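Local coordinates for protein D-hydantoinase (Ralstonia pickettii, PDB 1NFG) that probably hydrolyses the cyclic amide bond of D-hydantoin derivatives stereospecifically, using two zinc ions per subunit, at residues Val427-Gly431 with Lys432-Asp436. Numbering follows the deposited sequence.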
loop_
_atom_site.group_PDB
_atom_site.type_symbol
_atom_site.label_atom_id
_atom_site.label_comp_id
_atom_site.label_asym_id
_atom_site.label_seq_id
_atom_site.Cartn_x
_atom_site.Cartn_y
_atom_site.Cartn_z
ATOM N N VAL A 427 43.188 11.768 -11.560
ATOM C CA VAL A 427 42.021 12.604 -11.814
ATOM C C VAL A 427 42.329 13.884 -12.581
ATOM O O VAL A 427 43.353 14.533 -12.343
ATOM C CB VAL A 427 41.358 12.993 -10.478
ATOM C CG1 VAL A 427 40.062 13.757 -10.732
ATOM C CG2 VAL A 427 41.099 11.747 -9.652
ATOM N N LEU A 428 41.432 14.242 -13.494
ATOM C CA LEU A 428 41.573 15.454 -14.289
ATOM C C LEU A 428 40.387 16.383 -14.063
ATOM O O LEU A 428 39.235 15.946 -14.049
ATOM C CB LEU A 428 41.670 15.133 -15.784
ATOM C CG LEU A 428 42.972 14.528 -16.312
ATOM C CD1 LEU A 428 43.112 13.097 -15.835
ATOM C CD2 LEU A 428 42.974 14.577 -17.833
ATOM N N LEU A 429 40.683 17.666 -13.884
ATOM C CA LEU A 429 39.665 18.683 -13.673
ATOM C C LEU A 429 39.758 19.624 -14.853
ATOM O O LEU A 429 40.735 20.348 -14.993
ATOM C CB LEU A 429 39.935 19.446 -12.371
ATOM C CG LEU A 429 39.033 20.649 -12.071
ATOM C CD1 LEU A 429 37.573 20.226 -12.039
ATOM C CD2 LEU A 429 39.435 21.259 -10.739
ATOM N N ARG A 430 38.749 19.616 -15.711
ATOM C CA ARG A 430 38.777 20.478 -16.880
ATOM C C ARG A 430 40.123 20.416 -17.600
ATOM O O ARG A 430 40.723 21.444 -17.915
ATOM C CB ARG A 430 38.452 21.923 -16.490
ATOM C CG ARG A 430 36.967 22.236 -16.583
ATOM C CD ARG A 430 36.606 23.627 -16.100
ATOM N NE ARG A 430 36.917 23.819 -14.688
ATOM C CZ ARG A 430 38.024 24.404 -14.241
ATOM N NH1 ARG A 430 38.927 24.858 -15.101
ATOM N NH2 ARG A 430 38.230 24.542 -12.936
ATOM N N GLY A 431 40.599 19.200 -17.842
ATOM C CA GLY A 431 41.847 19.031 -18.556
ATOM C C GLY A 431 43.114 18.940 -17.737
ATOM O O GLY A 431 44.077 18.302 -18.164
ATOM N N LYS A 432 43.140 19.564 -16.566
ATOM C CA LYS A 432 44.344 19.512 -15.748
ATOM C C LYS A 432 44.398 18.267 -14.878
ATOM O O LYS A 432 43.401 17.876 -14.272
ATOM C CB LYS A 432 44.444 20.754 -14.859
ATOM C CG LYS A 432 45.626 20.717 -13.899
ATOM C CD LYS A 432 45.773 22.011 -13.113
ATOM C CE LYS A 432 46.948 21.920 -12.148
ATOM N NZ LYS A 432 47.167 23.191 -11.416
ATOM N N VAL A 433 45.565 17.637 -14.828
ATOM C CA VAL A 433 45.746 16.455 -14.001
ATOM C C VAL A 433 45.930 16.977 -12.582
ATOM O O VAL A 433 46.907 17.679 -12.308
ATOM C CB VAL A 433 47.007 15.663 -14.418
ATOM C CG1 VAL A 433 47.335 14.610 -13.378
ATOM C CG2 VAL A 433 46.792 15.022 -15.772
ATOM N N ILE A 434 44.997 16.658 -11.685
ATOM C CA ILE A 434 45.116 17.131 -10.309
ATOM C C ILE A 434 45.469 16.016 -9.342
ATOM O O ILE A 434 45.881 16.266 -8.214
ATOM C CB ILE A 434 43.839 17.880 -9.854
ATOM C CG1 ILE A 434 42.617 16.959 -9.915
ATOM C CG2 ILE A 434 43.633 19.113 -10.744
ATOM C CD1 ILE A 434 41.312 17.653 -9.534
ATOM N N VAL A 435 45.305 14.778 -9.786
ATOM C CA VAL A 435 45.686 13.629 -8.971
ATOM C C VAL A 435 46.394 12.723 -9.957
ATOM O O VAL A 435 45.833 12.383 -10.993
ATOM C CB VAL A 435 44.472 12.883 -8.364
ATOM C CG1 VAL A 435 44.962 11.702 -7.534
ATOM C CG2 VAL A 435 43.659 13.825 -7.490
ATOM N N ASP A 436 47.636 12.366 -9.656
ATOM C CA ASP A 436 48.426 11.519 -10.542
ATOM C C ASP A 436 48.797 10.258 -9.784
ATOM O O ASP A 436 49.458 10.323 -8.747
ATOM C CB ASP A 436 49.701 12.255 -10.968
ATOM C CG ASP A 436 50.298 11.712 -12.258
ATOM O OD1 ASP A 436 50.330 10.475 -12.446
ATOM O OD2 ASP A 436 50.756 12.531 -13.085
#
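Val-427 pairs with Val-435 in a tight antiparallel beta hairpin, whose strands 419-429 and 432-436 are joined by a two-residue loop, Arg-430 and Gly-431. Backbone bonds define it. Leu-429 and Lys-432 form the closing hydrogen-bonded pair: Leu-429 N donates to Lys-432 O at 2.8 Å, and Lys-432 N returns a bond to Leu-429 O at 3.0 Å. A type I' turn runs from Leu-429 to Lys-432, and in it Arg-430 and Gly-431 both take positive phi, a conformation glycine adopts readily.

Farther along, the register slips by one residue in a classic beta bulge. Val-427 O accepts from two successive amides, Ile-434 N at 2.8 Å and Val-435 N at 3.2 Å, while Val-427 N donates to Val-435 O.

Apolar contacts follow the same irregularity. Val-427 and Val-435 lie side by side, their CB atoms 3.8 Å apart. In Ile-434, the extra residue, the first torsion (chi1 61°) turns CG1 towards the first strand, and the extended second torsion takes CD1 on to Leu-429 CB, 3.6 Å away. On the face of Leu-428, Val-433 CG2 meets Leu-428 CG at 3.9 Å.

Salt bridges tie the hairpin to its surroundings: Arg-430 to Asp-118 and Lys-432 to Asp-446, while Ile-434 and Val-435 pack on Ala-81 of helix 73-82. Strand 419-429 also pairs with strand 390-400 on its other side, and the hairpin lies away from the zinc site. Its chemistry implies that the bifurcated acceptor Val-427 O keeps the pairing continuous through the bulge, accommodating the extra residue.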